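Local coordinates for protein ethylbenzene dehydrogenase beta-subunit (Aromatoleum aromaticum, PDB 2IVF) that serves as the iron-sulfur subunit of a dehydrogenase complex, carrying three SF4 clusters and one F3S cluster and containing a domain of the 4Fe-4S dicluster family, at residues R217-R228 with F341-S352. Residues are numbered along the deposited sequence; the frame is centred on the assembly and turned at random.
With SF4 (iron/sulfur cluster), chain U; GOL (glycerol), chain O.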
loop_
_atom_site.group_PDB
_atom_site.type_symbol
_atom_site.label_atom_id
_atom_site.label_comp_id
_atom_site.label_asym_id
_atom_site.label_seq_id
_atom_site.Cartn_x
_atom_site.Cartn_y
_atom_site.Cartn_z
ATOM N N ARG B 217 9.416 -10.330 23.284
ATOM C CA ARG B 217 7.969 -10.072 23.371
ATOM C C ARG B 217 7.221 -11.281 23.917
ATOM O O ARG B 217 6.437 -11.161 24.867
ATOM C CB ARG B 217 7.402 -9.759 21.997
ATOM C CG ARG B 217 7.773 -8.387 21.510
ATOM C CD ARG B 217 7.470 -8.228 20.076
ATOM N NE ARG B 217 6.027 -8.358 19.701
ATOM C CZ ARG B 217 5.213 -7.345 19.356
ATOM N NH1 ARG B 217 5.631 -6.105 19.325
ATOM N NH2 ARG B 217 3.959 -7.577 18.997
ATOM N N ILE B 218 7.513 -12.453 23.348
ATOM C CA ILE B 218 6.815 -13.651 23.743
ATOM C C ILE B 218 7.088 -14.020 25.225
ATOM O O ILE B 218 6.214 -14.509 25.898
ATOM C CB ILE B 218 7.003 -14.815 22.736
ATOM C CG1 ILE B 218 8.288 -15.495 22.953
ATOM C CG2 ILE B 218 6.701 -14.420 21.226
ATOM C CD1 ILE B 218 8.106 -16.605 23.987
ATOM N N GLU B 219 8.277 -13.754 25.745
ATOM C CA GLU B 219 8.542 -14.024 27.159
ATOM C C GLU B 219 7.768 -13.114 28.141
ATOM O O GLU B 219 7.694 -13.399 29.341
ATOM C CB GLU B 219 10.034 -13.953 27.423
ATOM C CG GLU B 219 10.580 -12.569 27.382
ATOM C CD GLU B 219 12.119 -12.567 27.421
ATOM O OE1 GLU B 219 12.737 -13.661 27.378
ATOM O OE2 GLU B 219 12.665 -11.439 27.478
ATOM N N LYS B 220 7.213 -12.019 27.626
ATOM C CA LYS B 220 6.242 -11.185 28.312
ATOM C C LYS B 220 4.785 -11.474 27.892
ATOM O O LYS B 220 3.908 -10.700 28.215
ATOM C CB LYS B 220 6.521 -9.700 28.005
ATOM C CG LYS B 220 7.938 -9.197 28.332
ATOM C CD LYS B 220 8.327 -9.462 29.770
ATOM C CE LYS B 220 9.736 -8.912 30.073
ATOM N NZ LYS B 220 10.030 -9.154 31.480
ATOM N N GLY B 221 4.541 -12.570 27.188
ATOM C CA GLY B 221 3.178 -12.969 26.814
ATOM C C GLY B 221 2.621 -12.169 25.661
ATOM O O GLY B 221 1.408 -12.207 25.411
ATOM N N ILE B 222 3.502 -11.456 24.961
ATOM C CA ILE B 222 3.128 -10.589 23.814
ATOM C C ILE B 222 3.411 -11.382 22.531
ATOM O O ILE B 222 4.505 -11.893 22.349
ATOM C CB ILE B 222 3.955 -9.303 23.736
ATOM C CG1 ILE B 222 3.929 -8.508 25.063
ATOM C CG2 ILE B 222 3.464 -8.433 22.579
ATOM C CD1 ILE B 222 4.976 -7.362 25.095
ATOM N N ALA B 223 2.413 -11.513 21.672
ATOM C CA ALA B 223 2.563 -12.277 20.422
ATOM C C ALA B 223 3.697 -11.684 19.583
ATOM O O ALA B 223 3.966 -10.484 19.664
ATOM C CB ALA B 223 1.221 -12.238 19.649
ATOM N N ASN B 224 4.356 -12.516 18.799
ATOM C CA ASN B 224 5.378 -12.028 17.883
ATOM C C ASN B 224 4.784 -11.062 16.891
ATOM O O ASN B 224 3.622 -11.186 16.518
ATOM C CB ASN B 224 6.054 -13.189 17.199
ATOM C CG ASN B 224 5.084 -14.062 16.441
ATOM O OD1 ASN B 224 4.076 -14.476 16.985
ATOM N ND2 ASN B 224 5.413 -14.378 15.189
ATOM N N ALA B 225 5.584 -10.094 16.456
ATOM C CA ALA B 225 5.075 -8.912 15.768
ATOM C C ALA B 225 4.481 -9.253 14.383
ATOM O O ALA B 225 3.476 -8.652 13.930
ATOM C CB ALA B 225 6.209 -7.873 15.635
ATOM N N CYS B 226 5.121 -10.165 13.670
ATOM C CA CYS B 226 4.664 -10.478 12.303
ATOM C C CYS B 226 3.316 -11.178 12.299
ATOM O O CYS B 226 2.544 -11.057 11.347
ATOM C CB CYS B 226 5.745 -11.228 11.526
ATOM S SG CYS B 226 6.162 -12.790 12.292
ATOM N N ASN B 227 3.047 -11.925 13.374
ATOM C CA ASN B 227 1.754 -12.511 13.597
ATOM C C ASN B 227 0.729 -11.507 14.114
ATOM O O ASN B 227 -0.386 -11.480 13.646
ATOM C CB ASN B 227 1.876 -13.676 14.560
ATOM C CG ASN B 227 2.461 -14.898 13.929
ATOM O OD1 ASN B 227 2.487 -15.036 12.686
ATOM N ND2 ASN B 227 2.872 -15.853 14.776
ATOM N N ARG B 228 1.112 -10.704 15.113
ATOM C CA ARG B 228 0.186 -9.828 15.756
ATOM C C ARG B 228 -0.231 -8.718 14.790
ATOM O O ARG B 228 -1.394 -8.398 14.734
ATOM C CB ARG B 228 0.753 -9.194 17.018
ATOM C CG ARG B 228 -0.307 -8.423 17.806
ATOM C CD ARG B 228 0.265 -7.827 19.113
ATOM N NE ARG B 228 -0.777 -7.013 19.761
ATOM C CZ ARG B 228 -1.123 -5.800 19.344
ATOM N NH1 ARG B 228 -0.471 -5.229 18.339
ATOM N NH2 ARG B 228 -2.129 -5.171 19.921
ATOM N N PHE B 341 -3.983 -16.265 18.918
ATOM C CA PHE B 341 -2.600 -16.164 19.415
ATOM C C PHE B 341 -2.215 -17.065 20.527
ATOM O O PHE B 341 -1.210 -16.853 21.135
ATOM C CB PHE B 341 -2.283 -14.728 19.754
ATOM C CG PHE B 341 -2.493 -13.815 18.576
ATOM C CD1 PHE B 341 -1.587 -13.797 17.545
ATOM C CD2 PHE B 341 -3.642 -13.080 18.458
ATOM C CE1 PHE B 341 -1.780 -13.020 16.433
ATOM C CE2 PHE B 341 -3.845 -12.263 17.332
ATOM C CZ PHE B 341 -2.928 -12.246 16.320
ATOM N N GLY B 342 -3.025 -18.057 20.824
ATOM C CA GLY B 342 -2.565 -19.144 21.666
ATOM C C GLY B 342 -2.221 -18.730 23.082
ATOM O O GLY B 342 -1.309 -19.318 23.690
ATOM N N GLY B 343 -2.930 -17.721 23.585
ATOM C CA GLY B 343 -2.692 -17.141 24.900
ATOM C C GLY B 343 -1.652 -16.042 24.977
ATOM O O GLY B 343 -1.507 -15.402 26.022
ATOM N N PHE B 344 -0.945 -15.807 23.894
ATOM C CA PHE B 344 -0.031 -14.639 23.770
ATOM C C PHE B 344 -0.805 -13.387 23.497
ATOM O O PHE B 344 -0.805 -12.854 22.394
ATOM C CB PHE B 344 1.016 -14.916 22.711
ATOM C CG PHE B 344 1.976 -15.997 23.153
ATOM C CD1 PHE B 344 3.143 -15.674 23.865
ATOM C CD2 PHE B 344 1.680 -17.319 22.905
ATOM C CE1 PHE B 344 4.005 -16.666 24.277
ATOM C CE2 PHE B 344 2.534 -18.343 23.320
ATOM C CZ PHE B 344 3.705 -18.025 23.998
ATOM N N THR B 345 -1.533 -12.952 24.502
ATOM C CA THR B 345 -2.528 -11.884 24.322
ATOM C C THR B 345 -2.206 -10.621 25.140
ATOM O O THR B 345 -3.052 -9.738 25.253
ATOM C CB THR B 345 -3.954 -12.338 24.733
ATOM O OG1 THR B 345 -3.950 -12.802 26.083
ATOM C CG2 THR B 345 -4.508 -13.418 23.749
ATOM N N ASN B 346 -1.005 -10.531 25.702
ATOM C CA ASN B 346 -0.608 -9.323 26.380
ATOM C C ASN B 346 -0.515 -8.231 25.343
ATOM O O ASN B 346 -0.073 -8.470 24.250
ATOM C CB ASN B 346 0.767 -9.472 27.031
ATOM C CG ASN B 346 1.069 -8.352 28.023
ATOM O OD1 ASN B 346 0.200 -7.539 28.326
ATOM N ND2 ASN B 346 2.304 -8.319 28.557
ATOM N N ASP B 347 -0.905 -7.021 25.709
ATOM C CA ASP B 347 -0.728 -5.878 24.796
ATOM C C ASP B 347 0.772 -5.656 24.645
ATOM O O ASP B 347 1.532 -5.984 25.557
ATOM C CB ASP B 347 -1.324 -4.627 25.406
ATOM C CG ASP B 347 -2.806 -4.734 25.615
ATOM O OD1 ASP B 347 -3.518 -4.931 24.617
ATOM O OD2 ASP B 347 -3.222 -4.641 26.787
ATOM N N PRO B 348 1.199 -5.081 23.522
ATOM C CA PRO B 348 2.617 -4.875 23.244
ATOM C C PRO B 348 3.156 -3.608 23.930
ATOM O O PRO B 348 3.701 -2.693 23.279
ATOM C CB PRO B 348 2.621 -4.750 21.729
ATOM C CG PRO B 348 1.339 -3.994 21.441
ATOM C CD PRO B 348 0.354 -4.675 22.374
ATOM N N LEU B 349 3.022 -3.599 25.248
ATOM C CA LEU B 349 3.242 -2.450 26.094
ATOM C C LEU B 349 4.101 -2.795 27.319
ATOM O O LEU B 349 4.278 -1.968 28.212
ATOM C CB LEU B 349 1.884 -1.890 26.521
ATOM C CG LEU B 349 0.953 -1.374 25.423
ATOM C CD1 LEU B 349 -0.398 -0.958 26.111
ATOM C CD2 LEU B 349 1.605 -0.186 24.646
ATOM N N THR B 350 4.616 -4.021 27.363
ATOM C CA THR B 350 5.568 -4.436 28.382
ATOM C C THR B 350 6.954 -4.553 27.763
ATOM O O THR B 350 7.150 -5.295 26.790
ATOM C CB THR B 350 5.150 -5.771 29.022
ATOM O OG1 THR B 350 3.853 -5.621 29.604
ATOM C CG2 THR B 350 6.119 -6.188 30.103
ATOM N N GLN B 351 7.898 -3.794 28.323
ATOM C CA GLN B 351 9.264 -3.785 27.881
ATOM C C GLN B 351 10.038 -4.931 28.509
ATOM O O GLN B 351 9.630 -5.492 29.517
ATOM C CB GLN B 351 9.947 -2.487 28.305
ATOM C CG GLN B 351 9.346 -1.274 27.675
ATOM C CD GLN B 351 10.036 -0.027 28.109
ATOM O OE1 GLN B 351 11.289 0.063 28.093
ATOM N NE2 GLN B 351 9.233 0.967 28.521
ATOM N N SER B 352 11.179 -5.237 27.915
ATOM C CA SER B 352 12.152 -6.185 28.469
ATOM C C SER B 352 12.808 -5.598 29.690
ATOM O O SER B 352 12.945 -4.367 29.764
ATOM C CB SER B 352 13.232 -6.454 27.441
ATOM O OG SER B 352 12.694 -7.108 26.316
ATOM O OXT SER B 352 13.190 -6.336 30.624
HETATM FE FE1 SF4 U . 10.622 -13.659 13.663
HETATM FE FE2 SF4 U . 10.627 -11.131 12.949
HETATM FE FE3 SF4 U . 8.306 -12.485 13.027
HETATM FE FE4 SF4 U . 9.475 -11.807 15.354
HETATM S S1 SF4 U . 8.606 -10.363 13.798
HETATM S S2 SF4 U . 8.679 -13.874 14.826
HETATM S S3 SF4 U . 11.730 -11.966 14.795
HETATM S S4 SF4 U . 10.126 -12.853 11.599
HETATM C C1 GOL O . -1.466 -10.007 21.312
HETATM O O1 GOL O . -0.244 -9.967 22.123
HETATM C C2 GOL O . -2.596 -8.938 21.411
HETATM O O2 GOL O . -3.875 -9.404 21.850
HETATM C C3 GOL O . -2.481 -7.770 22.339
HETATM O O3 GOL O . -3.563 -6.947 22.024
#
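I222 pushes its side chain into the bend of the C-terminal tail at N346-T350. Its CB lies 4.1 Å from N346 O. CG1, set beside the backbone N (chi1 -53°), packs on N346 CB and D347 O, and CD1 carries on to T350 O at 3.4 Å. The other branch, CG2, turns to P348, 3.7 Å from its CA, and also lies over one face of the R217 guanidinium, toward its rim, while A225 CB sits over the centre of the opposite face. R217 itself grips A223 O side-on with NE and NH2, the oxygen lying close to the guanidinium plane. P348 CD sits over one face of the R228 guanidinium.

N346 bonds twice to the turn after the helix. Its ND2 bonds K220 O almost straight along the C=O axis (2.9 Å), while its backbone N reaches G221 O from above the carbonyl plane (3.0 Å). G221, with positive phi, is the C-prime residue of the Schellman motif that ends the helix. Earlier in the tail, F344 turns its ring edge to I218 O, and F341 CD1 meets A223 CB at 3.8 Å.

C226 ligates an SF4 iron; the tail does not touch it but packs on A223, N227 and R228. F344 also touches strands 19-24 and 235-239, helix 33-42 backs R217 and A225, and E107 of the alpha-subunit forms salt bridges with R217 and R228.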